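Local coordinates for mRNA-binding protein PUF3 (Saccharomyces cerevisiae, PDB 3K49) that binds the 3'-UTRs of mRNAs, mostly those encoding mitochondrial proteins, and promotes deadenylation and decay of COX17 mRNA, at residues A[72-77]-A[112-117]; A[45-50]-A[79-84]; A[153-158]-A[186-191]. All coordinates share one frame; numbering follows the deposited sequence.

Interaction 1: residues A[72-77]-A[112-117]. With nucleotides of chain B.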
loop_
_atom_site.group_PDB
_atom_site.type_symbol
_atom_site.label_atom_id
_atom_site.label_comp_id
_atom_site.label_asym_id
_atom_site.label_seq_id
_atom_site.Cartn_x
_atom_site.Cartn_y
_atom_site.Cartn_z
ATOM N N LEU A 72 12.014 26.813 1.982
ATOM C CA LEU A 72 12.231 25.775 2.983
ATOM C C LEU A 72 11.452 24.510 2.658
ATOM O O LEU A 72 11.943 23.387 2.861
ATOM C CB LEU A 72 11.880 26.280 4.385
ATOM C CG LEU A 72 12.812 27.401 4.860
ATOM C CD1 LEU A 72 12.498 27.805 6.289
ATOM C CD2 LEU A 72 14.288 26.982 4.688
ATOM N N SER A 73 10.235 24.682 2.154
ATOM C CA SER A 73 9.415 23.519 1.819
ATOM C C SER A 73 10.131 22.646 0.801
ATOM O O SER A 73 9.962 21.425 0.805
ATOM C CB SER A 73 8.042 23.931 1.285
ATOM O OG SER A 73 7.261 24.484 2.325
ATOM N N ASN A 74 10.931 23.278 -0.059
ATOM C CA ASN A 74 11.675 22.575 -1.099
ATOM C C ASN A 74 13.024 22.042 -0.632
ATOM O O ASN A 74 13.668 21.263 -1.330
ATOM C CB ASN A 74 11.904 23.490 -2.303
ATOM C CG ASN A 74 10.614 23.880 -2.993
ATOM O OD1 ASN A 74 9.588 23.216 -2.843
ATOM N ND2 ASN A 74 10.658 24.962 -3.762
ATOM N N ASP A 75 13.456 22.455 0.552
ATOM C CA ASP A 75 14.802 22.127 1.015
ATOM C C ASP A 75 14.880 20.786 1.727
ATOM O O ASP A 75 13.979 20.407 2.466
ATOM C CB ASP A 75 15.353 23.243 1.897
ATOM C CG ASP A 75 16.804 23.003 2.311
ATOM O OD1 ASP A 75 17.727 23.670 1.762
ATOM O OD2 ASP A 75 17.015 22.134 3.187
ATOM N N VAL A 76 15.977 20.079 1.503
ATOM C CA VAL A 76 16.190 18.743 2.050
ATOM C C VAL A 76 16.088 18.668 3.562
ATOM O O VAL A 76 15.698 17.635 4.119
ATOM C CB VAL A 76 17.590 18.208 1.688
ATOM C CG1 VAL A 76 18.671 19.084 2.315
ATOM C CG2 VAL A 76 17.740 16.765 2.140
ATOM N N PHE A 77 16.489 19.733 4.238
ATOM C CA PHE A 77 16.493 19.714 5.693
ATOM C C PHE A 77 15.437 20.647 6.224
ATOM O O PHE A 77 14.908 20.421 7.299
ATOM C CB PHE A 77 17.862 20.079 6.260
ATOM C CG PHE A 77 18.956 19.153 5.826
ATOM C CD1 PHE A 77 20.152 19.663 5.328
ATOM C CD2 PHE A 77 18.784 17.773 5.891
ATOM C CE1 PHE A 77 21.159 18.817 4.925
ATOM C CE2 PHE A 77 19.789 16.919 5.487
ATOM C CZ PHE A 77 20.982 17.446 4.999
ATOM N N MET A 112 10.273 16.917 -4.781
ATOM C CA MET A 112 10.631 15.780 -3.932
ATOM C C MET A 112 10.437 16.069 -2.433
ATOM O O MET A 112 10.026 15.203 -1.656
ATOM C CB MET A 112 12.080 15.390 -4.209
ATOM C CG MET A 112 12.609 14.224 -3.391
ATOM S SD MET A 112 14.383 14.004 -3.656
ATOM C CE MET A 112 14.710 12.574 -2.627
ATOM N N TYR A 113 10.732 17.290 -2.016
ATOM C CA TYR A 113 10.630 17.623 -0.594
ATOM C C TYR A 113 9.342 18.315 -0.209
ATOM O O TYR A 113 8.717 17.933 0.787
ATOM C CB TYR A 113 11.837 18.432 -0.145
ATOM C CG TYR A 113 13.110 17.662 -0.368
ATOM C CD1 TYR A 113 14.160 18.209 -1.097
ATOM C CD2 TYR A 113 13.245 16.361 0.126
ATOM C CE1 TYR A 113 15.333 17.494 -1.308
ATOM C CE2 TYR A 113 14.399 15.635 -0.089
ATOM C CZ TYR A 113 15.444 16.213 -0.813
ATOM O OH TYR A 113 16.606 15.519 -1.040
ATOM N N ALA A 114 8.941 19.308 -1.000
ATOM C CA ALA A 114 7.698 20.040 -0.760
ATOM C C ALA A 114 6.460 19.142 -0.761
ATOM O O ALA A 114 5.492 19.432 -0.066
ATOM C CB ALA A 114 7.528 21.181 -1.739
ATOM N N CYS A 115 6.485 18.043 -1.511
ATOM C CA CYS A 115 5.326 17.137 -1.479
ATOM C C CYS A 115 5.147 16.557 -0.086
ATOM O O CYS A 115 4.024 16.286 0.325
ATOM C CB CYS A 115 5.423 16.006 -2.514
ATOM S SG CYS A 115 6.602 14.751 -2.033
ATOM N N ARG A 116 6.243 16.395 0.655
ATOM C CA ARG A 116 6.162 15.899 2.028
ATOM C C ARG A 116 5.483 16.922 2.939
ATOM O O ARG A 116 4.763 16.558 3.864
ATOM C CB ARG A 116 7.533 15.560 2.572
ATOM C CG ARG A 116 8.331 14.663 1.700
ATOM C CD ARG A 116 7.757 13.273 1.654
ATOM N NE ARG A 116 8.820 12.296 1.458
ATOM C CZ ARG A 116 8.829 11.081 1.993
ATOM N NH1 ARG A 116 7.825 10.693 2.768
ATOM N NH2 ARG A 116 9.846 10.254 1.764
ATOM N N VAL A 117 5.704 18.197 2.643
ATOM C CA VAL A 117 5.080 19.274 3.389
ATOM C C VAL A 117 3.596 19.335 3.089
ATOM O O VAL A 117 2.777 19.529 3.998
ATOM C CB VAL A 117 5.732 20.644 3.044
ATOM C CG1 VAL A 117 4.923 21.791 3.609
ATOM C CG2 VAL A 117 7.155 20.690 3.567
ATOM P P A B 8 9.552 4.992 -5.717
ATOM O OP1 A B 8 9.327 5.036 -7.172
ATOM O OP2 A B 8 10.623 4.137 -5.152
ATOM O "O5'" A B 8 9.809 6.483 -5.194
ATOM C "C5'" A B 8 9.827 6.764 -3.801
ATOM C "C4'" A B 8 10.043 8.243 -3.566
ATOM O "O4'" A B 8 8.767 8.911 -3.521
ATOM C "C3'" A B 8 10.684 8.590 -2.232
ATOM O "O3'" A B 8 12.093 8.502 -2.367
ATOM C "C2'" A B 8 10.240 10.039 -2.020
ATOM O "O2'" A B 8 11.049 10.991 -2.677
ATOM C "C1'" A B 8 8.876 10.063 -2.713
ATOM N N9 A B 8 7.726 10.133 -1.806
ATOM C C8 A B 8 6.791 11.133 -1.780
ATOM N N7 A B 8 5.865 10.977 -0.861
ATOM C C5 A B 8 6.218 9.795 -0.237
ATOM C C6 A B 8 5.636 9.080 0.822
ATOM N N6 A B 8 4.539 9.484 1.457
ATOM N N1 A B 8 6.228 7.926 1.204
ATOM C C2 A B 8 7.330 7.525 0.555
ATOM N N3 A B 8 7.972 8.113 -0.457
ATOM C C4 A B 8 7.359 9.255 -0.812
ATOM P P U B 9 13.008 8.054 -1.133
ATOM O OP1 U B 9 14.431 8.191 -1.540
ATOM O OP2 U B 9 12.507 6.758 -0.629
ATOM O "O5'" U B 9 12.711 9.148 -0.012
ATOM C "C5'" U B 9 13.466 9.172 1.191
ATOM C "C4'" U B 9 13.872 10.594 1.482
ATOM O "O4'" U B 9 12.696 11.368 1.758
ATOM C "C3'" U B 9 14.723 10.828 2.711
ATOM O "O3'" U B 9 16.074 10.599 2.348
ATOM C "C2'" U B 9 14.483 12.311 3.001
ATOM O "O2'" U B 9 15.451 13.130 2.369
ATOM C "C1'" U B 9 13.095 12.564 2.389
ATOM N N1 U B 9 12.032 12.956 3.342
ATOM C C2 U B 9 11.913 14.283 3.673
ATOM O O2 U B 9 12.636 15.146 3.206
ATOM N N3 U B 9 10.901 14.571 4.563
ATOM C C4 U B 9 10.014 13.673 5.125
ATOM O O4 U B 9 9.195 14.057 5.953
ATOM C C5 U B 9 10.196 12.314 4.712
ATOM C C6 U B 9 11.173 12.011 3.863
#

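Interaction 2: residues A[45-50]-A[79-84]. With nucleotides of chain B.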
loop_
_atom_site.group_PDB
_atom_site.type_symbol
_atom_site.label_atom_id
_atom_site.label_comp_id
_atom_site.label_asym_id
_atom_site.label_seq_id
_atom_site.Cartn_x
_atom_site.Cartn_y
_atom_site.Cartn_z
ATOM N N PHE A 45 17.616 20.298 15.442
ATOM C CA PHE A 45 17.511 21.129 16.627
ATOM C C PHE A 45 16.173 21.871 16.640
ATOM O O PHE A 45 15.438 21.796 17.624
ATOM C CB PHE A 45 18.679 22.119 16.689
ATOM C CG PHE A 45 18.508 23.221 17.714
ATOM C CD1 PHE A 45 18.748 22.980 19.064
ATOM C CD2 PHE A 45 18.130 24.499 17.325
ATOM C CE1 PHE A 45 18.614 23.991 20.008
ATOM C CE2 PHE A 45 17.984 25.517 18.270
ATOM C CZ PHE A 45 18.235 25.262 19.610
ATOM N N ILE A 46 15.853 22.586 15.559
ATOM C CA ILE A 46 14.648 23.405 15.559
ATOM C C ILE A 46 13.412 22.525 15.675
ATOM O O ILE A 46 12.454 22.858 16.382
ATOM C CB ILE A 46 14.524 24.292 14.323
ATOM C CG1 ILE A 46 15.506 25.455 14.394
ATOM C CG2 ILE A 46 13.106 24.860 14.216
ATOM C CD1 ILE A 46 15.462 26.372 13.163
ATOM N N GLN A 47 13.444 21.387 14.995
ATOM C CA GLN A 47 12.324 20.456 15.042
ATOM C C GLN A 47 12.020 20.061 16.483
ATOM O O GLN A 47 10.869 19.986 16.896
ATOM C CB GLN A 47 12.623 19.206 14.205
ATOM C CG GLN A 47 12.558 19.427 12.692
ATOM C CD GLN A 47 13.301 18.348 11.940
ATOM O OE1 GLN A 47 13.046 17.164 12.132
ATOM N NE2 GLN A 47 14.238 18.753 11.080
ATOM N N ARG A 48 13.082 19.801 17.227
ATOM C CA ARG A 48 13.012 19.314 18.587
ATOM C C ARG A 48 12.460 20.416 19.510
ATOM O O ARG A 48 11.567 20.174 20.321
ATOM C CB ARG A 48 14.418 18.890 18.999
ATOM C CG ARG A 48 14.549 18.132 20.295
ATOM C CD ARG A 48 16.028 18.025 20.634
ATOM N NE ARG A 48 16.820 17.714 19.442
ATOM C CZ ARG A 48 18.084 18.090 19.251
ATOM N NH1 ARG A 48 18.715 18.813 20.168
ATOM N NH2 ARG A 48 18.718 17.757 18.131
ATOM N N GLU A 49 12.981 21.628 19.368
ATOM C CA GLU A 49 12.508 22.757 20.161
ATOM C C GLU A 49 11.054 23.117 19.868
ATOM O O GLU A 49 10.337 23.548 20.767
ATOM C CB GLU A 49 13.394 23.987 19.947
ATOM C CG GLU A 49 14.817 23.812 20.453
ATOM C CD GLU A 49 14.853 23.339 21.900
ATOM O OE1 GLU A 49 14.491 24.138 22.793
ATOM O OE2 GLU A 49 15.237 22.168 22.138
ATOM N N LEU A 50 10.620 22.950 18.619
ATOM C CA LEU A 50 9.262 23.346 18.242
ATOM C C LEU A 50 8.193 22.476 18.921
ATOM O O LEU A 50 7.049 22.889 19.101
ATOM C CB LEU A 50 9.078 23.319 16.722
ATOM C CG LEU A 50 9.745 24.424 15.909
ATOM C CD1 LEU A 50 9.504 24.206 14.402
ATOM C CD2 LEU A 50 9.237 25.779 16.355
ATOM N N ASN A 79 12.470 21.110 5.105
ATOM C CA ASN A 79 11.087 20.753 4.861
ATOM C C ASN A 79 10.473 20.214 6.141
ATOM O O ASN A 79 9.283 20.390 6.356
ATOM C CB ASN A 79 10.896 19.807 3.647
ATOM C CG ASN A 79 11.300 18.380 3.944
ATOM O OD1 ASN A 79 10.470 17.548 4.318
ATOM N ND2 ASN A 79 12.586 18.097 3.819
ATOM N N TYR A 80 11.288 19.609 7.008
ATOM C CA TYR A 80 10.807 19.157 8.331
ATOM C C TYR A 80 10.359 20.297 9.255
ATOM O O TYR A 80 9.440 20.138 10.055
ATOM C CB TYR A 80 11.869 18.347 9.061
ATOM C CG TYR A 80 12.369 17.178 8.295
ATOM C CD1 TYR A 80 13.526 17.272 7.540
ATOM C CD2 TYR A 80 11.682 15.970 8.311
ATOM C CE1 TYR A 80 13.996 16.191 6.811
ATOM C CE2 TYR A 80 12.143 14.872 7.572
ATOM C CZ TYR A 80 13.305 14.992 6.828
ATOM O OH TYR A 80 13.777 13.925 6.099
ATOM N N VAL A 81 11.012 21.445 9.141
ATOM C CA VAL A 81 10.685 22.577 9.988
ATOM C C VAL A 81 9.349 23.169 9.602
ATOM O O VAL A 81 8.570 23.568 10.472
ATOM C CB VAL A 81 11.767 23.642 9.929
ATOM C CG1 VAL A 81 11.315 24.903 10.662
ATOM C CG2 VAL A 81 13.021 23.092 10.558
ATOM N N ILE A 82 9.079 23.209 8.298
ATOM C CA ILE A 82 7.759 23.617 7.828
ATOM C C ILE A 82 6.665 22.651 8.312
ATOM O O ILE A 82 5.611 23.081 8.787
ATOM C CB ILE A 82 7.726 23.773 6.313
ATOM C CG1 ILE A 82 8.875 24.673 5.893
ATOM C CG2 ILE A 82 6.404 24.385 5.891
ATOM C CD1 ILE A 82 8.942 25.930 6.751
ATOM N N GLN A 83 6.929 21.353 8.216
ATOM C CA GLN A 83 6.000 20.343 8.703
ATOM C C GLN A 83 5.684 20.525 10.183
ATOM O O GLN A 83 4.523 20.352 10.606
ATOM C CB GLN A 83 6.567 18.949 8.485
ATOM C CG GLN A 83 6.758 18.575 7.017
ATOM C CD GLN A 83 7.183 17.123 6.854
ATOM O OE1 GLN A 83 6.534 16.195 7.372
ATOM N NE2 GLN A 83 8.290 16.920 6.163
ATOM N N LYS A 84 6.705 20.862 10.980
ATOM C CA LYS A 84 6.481 21.010 12.419
ATOM C C LYS A 84 5.576 22.186 12.697
ATOM O O LYS A 84 4.870 22.203 13.689
ATOM C CB LYS A 84 7.774 21.139 13.222
ATOM C CG LYS A 84 8.571 19.862 13.349
ATOM C CD LYS A 84 7.860 18.853 14.202
ATOM C CE LYS A 84 8.360 17.465 13.863
ATOM N NZ LYS A 84 8.469 17.288 12.374
ATOM P P A B 10 17.043 9.786 3.325
ATOM O OP1 A B 10 18.114 9.236 2.465
ATOM O OP2 A B 10 16.230 8.880 4.174
ATOM O "O5'" A B 10 17.666 10.918 4.263
ATOM C "C5'" A B 10 18.218 12.097 3.687
ATOM C "C4'" A B 10 19.081 12.833 4.691
ATOM O "O4'" A B 10 18.216 13.609 5.566
ATOM C "C3'" A B 10 19.960 11.978 5.603
ATOM O "O3'" A B 10 21.121 12.723 5.962
ATOM C "C2'" A B 10 19.100 11.868 6.852
ATOM O "O2'" A B 10 19.857 11.610 8.020
ATOM C "C1'" A B 10 18.493 13.274 6.902
ATOM N N9 A B 10 17.266 13.370 7.692
ATOM C C8 A B 10 16.314 12.402 7.896
ATOM N N7 A B 10 15.344 12.776 8.697
ATOM C C5 A B 10 15.672 14.080 9.033
ATOM C C6 A B 10 15.046 15.036 9.860
ATOM N N6 A B 10 13.898 14.812 10.500
ATOM N N1 A B 10 15.640 16.239 9.994
ATOM C C2 A B 10 16.781 16.473 9.331
ATOM N N3 A B 10 17.459 15.665 8.521
ATOM C C4 A B 10 16.847 14.469 8.414
ATOM P P U B 9 13.008 8.054 -1.133
ATOM O OP1 U B 9 14.431 8.191 -1.540
ATOM O OP2 U B 9 12.507 6.758 -0.629
ATOM O "O5'" U B 9 12.711 9.148 -0.012
ATOM C "C5'" U B 9 13.466 9.172 1.191
ATOM C "C4'" U B 9 13.872 10.594 1.482
ATOM O "O4'" U B 9 12.696 11.368 1.758
ATOM C "C3'" U B 9 14.723 10.828 2.711
ATOM O "O3'" U B 9 16.074 10.599 2.348
ATOM C "C2'" U B 9 14.483 12.311 3.001
ATOM O "O2'" U B 9 15.451 13.130 2.369
ATOM C "C1'" U B 9 13.095 12.564 2.389
ATOM N N1 U B 9 12.032 12.956 3.342
ATOM C C2 U B 9 11.913 14.283 3.673
ATOM O O2 U B 9 12.636 15.146 3.206
ATOM N N3 U B 9 10.901 14.571 4.563
ATOM C C4 U B 9 10.014 13.673 5.125
ATOM O O4 U B 9 9.195 14.057 5.953
ATOM C C5 U B 9 10.196 12.314 4.712
ATOM C C6 U B 9 11.173 12.011 3.863
HETATM O O HOH W 1 10.393 15.200 12.913
#

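Interaction 3: residues A[153-158]-A[186-191]. With nucleotides of chain B.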
loop_
_atom_site.group_PDB
_atom_site.type_symbol
_atom_site.label_atom_id
_atom_site.label_comp_id
_atom_site.label_asym_id
_atom_site.label_seq_id
_atom_site.Cartn_x
_atom_site.Cartn_y
_atom_site.Cartn_z
ATOM N N VAL A 153 0.410 12.482 -2.910
ATOM C CA VAL A 153 -0.447 13.607 -2.561
ATOM C C VAL A 153 -1.886 13.259 -2.870
ATOM O O VAL A 153 -2.784 13.557 -2.067
ATOM C CB VAL A 153 -0.070 14.821 -3.386
ATOM C CG1 VAL A 153 -1.040 15.955 -3.136
ATOM C CG2 VAL A 153 1.365 15.208 -3.109
ATOM N N ILE A 154 -2.085 12.653 -4.051
ATOM C CA ILE A 154 -3.372 12.111 -4.466
ATOM C C ILE A 154 -3.940 11.135 -3.433
ATOM O O ILE A 154 -5.081 11.287 -3.017
ATOM C CB ILE A 154 -3.291 11.387 -5.831
ATOM C CG1 ILE A 154 -2.916 12.385 -6.930
ATOM C CG2 ILE A 154 -4.651 10.709 -6.142
ATOM C CD1 ILE A 154 -3.833 13.618 -6.968
ATOM N N GLN A 155 -3.139 10.148 -3.029
ATOM C CA GLN A 155 -3.552 9.158 -2.035
ATOM C C GLN A 155 -3.929 9.854 -0.714
ATOM O O GLN A 155 -4.960 9.570 -0.104
ATOM C CB GLN A 155 -2.420 8.153 -1.779
ATOM C CG GLN A 155 -2.243 7.066 -2.834
ATOM C CD GLN A 155 -0.987 6.228 -2.591
ATOM O OE1 GLN A 155 -0.903 5.502 -1.604
ATOM N NE2 GLN A 155 -0.009 6.324 -3.494
ATOM N N LYS A 156 -3.075 10.772 -0.284
ATOM C CA LYS A 156 -3.312 11.539 0.921
ATOM C C LYS A 156 -4.636 12.307 0.827
ATOM O O LYS A 156 -5.442 12.321 1.774
ATOM C CB LYS A 156 -2.137 12.494 1.165
ATOM C CG LYS A 156 -2.231 13.262 2.481
ATOM C CD LYS A 156 -2.377 12.337 3.690
ATOM C CE LYS A 156 -1.082 11.599 3.943
ATOM N NZ LYS A 156 -1.030 10.996 5.291
ATOM N N ALA A 157 -4.856 12.944 -0.321
ATOM C CA ALA A 157 -6.116 13.644 -0.569
ATOM C C ALA A 157 -7.323 12.696 -0.460
ATOM O O ALA A 157 -8.346 13.025 0.160
ATOM C CB ALA A 157 -6.095 14.340 -1.906
ATOM N N ILE A 158 -7.208 11.507 -1.032
ATOM C CA ILE A 158 -8.305 10.538 -0.898
ATOM C C ILE A 158 -8.554 10.110 0.562
ATOM O O ILE A 158 -9.693 9.874 0.964
ATOM C CB ILE A 158 -8.076 9.287 -1.777
ATOM C CG1 ILE A 158 -8.078 9.673 -3.254
ATOM C CG2 ILE A 158 -9.134 8.237 -1.495
ATOM C CD1 ILE A 158 -7.414 8.694 -4.117
ATOM N N GLY A 186 -0.505 3.540 -9.938
ATOM C CA GLY A 186 -1.911 3.451 -10.273
ATOM C C GLY A 186 -2.660 2.446 -9.419
ATOM O O GLY A 186 -3.844 2.627 -9.150
ATOM N N CYS A 187 -1.983 1.383 -8.990
ATOM C CA CYS A 187 -2.668 0.347 -8.244
ATOM C C CYS A 187 -2.899 0.770 -6.788
ATOM O O CYS A 187 -3.881 0.364 -6.156
ATOM C CB CYS A 187 -1.958 -1.008 -8.357
ATOM S SG CYS A 187 -0.340 -1.148 -7.607
ATOM N N ARG A 188 -2.003 1.596 -6.267
ATOM C CA ARG A 188 -2.172 2.174 -4.936
ATOM C C ARG A 188 -3.386 3.102 -4.896
ATOM O O ARG A 188 -4.231 3.009 -3.999
ATOM C CB ARG A 188 -0.908 2.938 -4.521
ATOM C CG ARG A 188 0.311 2.043 -4.401
ATOM C CD ARG A 188 0.215 1.049 -3.216
ATOM N NE ARG A 188 1.540 0.509 -2.930
ATOM C CZ ARG A 188 1.865 -0.219 -1.865
ATOM N NH1 ARG A 188 0.955 -0.528 -0.956
ATOM N NH2 ARG A 188 3.120 -0.637 -1.713
ATOM N N VAL A 189 -3.457 4.006 -5.869
ATOM C CA VAL A 189 -4.595 4.909 -5.991
ATOM C C VAL A 189 -5.891 4.126 -6.154
ATOM O O VAL A 189 -6.870 4.386 -5.453
ATOM C CB VAL A 189 -4.416 5.892 -7.158
ATOM C CG1 VAL A 189 -5.690 6.653 -7.422
ATOM C CG2 VAL A 189 -3.278 6.846 -6.855
ATOM N N ILE A 190 -5.885 3.150 -7.057
ATOM C CA ILE A 190 -7.053 2.319 -7.277
ATOM C C ILE A 190 -7.477 1.671 -5.956
ATOM O O ILE A 190 -8.650 1.690 -5.588
ATOM C CB ILE A 190 -6.785 1.231 -8.343
ATOM C CG1 ILE A 190 -6.553 1.874 -9.712
ATOM C CG2 ILE A 190 -7.936 0.226 -8.370
ATOM C CD1 ILE A 190 -7.557 2.957 -10.029
ATOM N N GLN A 191 -6.514 1.109 -5.238
ATOM C CA GLN A 191 -6.808 0.528 -3.945
ATOM C C GLN A 191 -7.451 1.548 -2.981
ATOM O O GLN A 191 -8.348 1.194 -2.207
ATOM C CB GLN A 191 -5.550 -0.124 -3.358
ATOM C CG GLN A 191 -5.162 -1.403 -4.109
ATOM C CD GLN A 191 -3.864 -2.046 -3.627
ATOM O OE1 GLN A 191 -3.732 -2.440 -2.467
ATOM N NE2 GLN A 191 -2.909 -2.182 -4.539
ATOM P P A B 6 8.616 -6.569 -3.237
ATOM O OP1 A B 6 10.038 -6.148 -3.241
ATOM O OP2 A B 6 7.975 -6.960 -1.955
ATOM O "O5'" A B 6 7.747 -5.387 -3.864
ATOM C "C5'" A B 6 7.924 -4.998 -5.216
ATOM C "C4'" A B 6 6.930 -3.909 -5.584
ATOM O "O4'" A B 6 5.569 -4.392 -5.438
ATOM C "C3'" A B 6 6.932 -2.654 -4.716
ATOM O "O3'" A B 6 8.021 -1.799 -5.062
ATOM C "C2'" A B 6 5.586 -2.036 -5.085
ATOM O "O2'" A B 6 5.614 -1.371 -6.332
ATOM C "C1'" A B 6 4.712 -3.273 -5.225
ATOM N N9 A B 6 3.874 -3.551 -4.063
ATOM C C8 A B 6 4.230 -4.174 -2.891
ATOM N N7 A B 6 3.236 -4.304 -2.041
ATOM C C5 A B 6 2.159 -3.721 -2.702
ATOM C C6 A B 6 0.805 -3.546 -2.337
ATOM N N6 A B 6 0.305 -3.949 -1.163
ATOM N N1 A B 6 -0.011 -2.939 -3.220
ATOM C C2 A B 6 0.510 -2.529 -4.389
ATOM N N3 A B 6 1.764 -2.628 -4.842
ATOM C C4 A B 6 2.542 -3.245 -3.940
ATOM P P A B 7 8.664 -0.829 -3.955
ATOM O OP1 A B 7 10.017 -0.441 -4.422
ATOM O OP2 A B 7 8.503 -1.481 -2.634
ATOM O "O5'" A B 7 7.738 0.473 -4.016
ATOM C "C5'" A B 7 7.373 0.998 -5.281
ATOM C "C4'" A B 7 7.038 2.479 -5.202
ATOM O "O4'" A B 7 5.687 2.652 -4.715
ATOM C "C3'" A B 7 7.904 3.424 -4.365
ATOM O "O3'" A B 7 8.101 4.597 -5.144
ATOM C "C2'" A B 7 6.952 3.813 -3.235
ATOM O "O2'" A B 7 7.212 5.084 -2.636
ATOM C "C1'" A B 7 5.655 3.873 -4.033
ATOM N N9 A B 7 4.401 3.987 -3.297
ATOM C C8 A B 7 3.359 4.805 -3.634
ATOM N N7 A B 7 2.345 4.739 -2.807
ATOM C C5 A B 7 2.749 3.808 -1.868
ATOM C C6 A B 7 2.114 3.299 -0.730
ATOM N N6 A B 7 0.886 3.661 -0.364
ATOM N N1 A B 7 2.792 2.389 0.009
ATOM C C2 A B 7 4.023 2.010 -0.393
ATOM N N3 A B 7 4.715 2.407 -1.461
ATOM C C4 A B 7 4.012 3.323 -2.157
#

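Interaction 1: residues A[72-77]-A[112-117]
Val-76 runs alongside Tyr-113, the two side chains heading in a common direction, and the pair joins Pumilio repeats 2 and 3 of the curved helical solenoid that forms the PUM-HD RNA-binding domain. The phenol ring turns one face to the backbone of Val-76, whose CA sits 3.7 Å from the Tyr-113 ring centroid and 13° off the normal, a CH-pi contact. With CG1 of Val-76 lodged between its N and carbonyl carbon (chi1 63°), the other methyl, CG2, is left to run along to the phenol end, 3.6 Å from Tyr-113 OH. Met-112 CG approaches the opposite face near the rim. At the ring edge, Asn-74 O comes within 3.1 Å of Tyr-113 CD1, so both faces and one edge have neighbours, and O2 of U9 of chain B approaches obliquely. The loop that carries Val-76 is shaped by an Asx turn, in which Phe-77 N donates to Asp-75 OD2 over 2.7 Å. Deeper in, Ser-73 CB meets Ala-114 CB at 4.1 Å, and Ser-73 OG, which is bonded to Ala-69 O of its own helix, rests 3.8 Å from Val-117 CG1. From another side of the same turn, Arg-116 inserts its guanidinium between two nucleotides of chain B, with A8 over one face and U9 over the other, and its NH2 makes a weak hydrogen bond of 3.1 Å to U9 O4'.

Interaction 2: residues A[45-50]-A[79-84]
Ile-46 begins the contact by laying CG2 against Val-81 CG1 at 4.0 Å, where helix 40-50 of Pumilio repeat 1 runs beside helix 79-88 of repeat 2. The two short helical segments are nearly parallel, 10° apart, as corresponding helices of two adjacent repeats that both carry RNA-contacting side chains. Gln-47 reaches over Tyr-80 with an extended chain. Its NE2 comes 3.1 Å from Tyr-80 CB, while the amide pairs with the Watson-Crick edge of A10 of chain B: A10 N6 donates to Gln-47 OE1 over 3.0 Å at a nearly straight 168°, and Gln-47 NE2 donates to A10 N1 over 3.1 Å. Ser-43 OG holds the same NE2, and a water bound to Lys-84 NZ adds a weak bond to OE1. Leu-50 closes the far end, its CD1 3.7 Å from Lys-84 CB. Across from Gln-47, Tyr-80 has CG anti to its carbonyl carbon (chi1 -56°), which sends the ring out beside the backbone N toward the RNA; one face meets A10, whose C6 lies 3.3 Å above the ring plane, while U9 of chain B approaches obliquely. A serine in place of Tyr-80 would probably leave A10 without the ring along its face and open a gap beside U9. Asn-79 and Gln-83 read the edge of U9: Asn-79 OD1 accepts from U9 N3, Asn-79 ND2 donates to U9 O2, and Gln-83 NE2 donates to U9 O4 over 3.0 Å. This is the Puf signature for uracil, whose N3-H and O4 cytosine would probably not supply.

Interaction 3: residues A[153-158]-A[186-191]
Gln-155 is extended beyond CG (chi2 173°) and Arg-188 is bent at its second torsion (chi2 -68°), and these two shapes let the amide pass obliquely over the root of the arginine, with Gln-155 NE2 3.7 Å from Arg-188 CB. The amide and guanidinium planes are almost parallel, the amide meeting the edge of A7 of chain B and the guanidinium its face. Gln-155 addresses the Hoogsteen edge: A7 N6 donates to Gln-155 OE1 over 2.9 Å, and Gln-155 NE2 donates to A7 N7, also over 2.9 Å. The bend in Arg-188 carries its guanidinium between bases. A7 N1 stands 3.3 Å above the plane of the Arg-188 guanidinium on one side, and A6 of chain B lies over the opposite face, displaced toward the rim. Gln-191, one turn further along helix 186-196, donates a 3.3 Å hydrogen bond from NE2 to A6 N1, while Cys-187 SG touches A6 C2 at 3.6 Å. Below the polar layer, Val-189 is gripped by two isoleucines of helix 150-160: its CG2 meets Ile-154 CG2 at 4.2 Å, and its CG1 meets Ile-158 CD1. This apolar seam joins Pumilio repeats 4 and 5, whose segments here run 5° from parallel. Cys-187 and Gln-191, with Arg-188 between them in sequence, form the well-known Puf signature for adenine. On the other helix, Gln-155 accepts from an exocyclic amine and donates to N7, its NE2 held also by a weak bond to Asn-151 O, a pairing consistent with selection of adenine through its Hoogsteen edge.

Overall arrangement
Read from the N terminus, the chain leaves 45-50, passes 72-77 and closes interaction 2 at 79-84, tying repeat 1 to repeat 2. Interaction 1 opens at 72-77, inside that loop, and closes only at 112-117, in repeat 3, so the two contacts cross rather than nest. They also touch, Val-117 CG2 packing on Asn-79 O. Interaction 3 follows in series, closing a separate loop from repeat 4 to repeat 5, and meets interaction 1 where Cys-115 CB packs on Val-153 CG2. Interactions 2 and 3 do not touch. Along this path the RNA runs the other way: A10 and U9 at interaction 2, U9 and A8 at interaction 1, A7 and A6 at interaction 3.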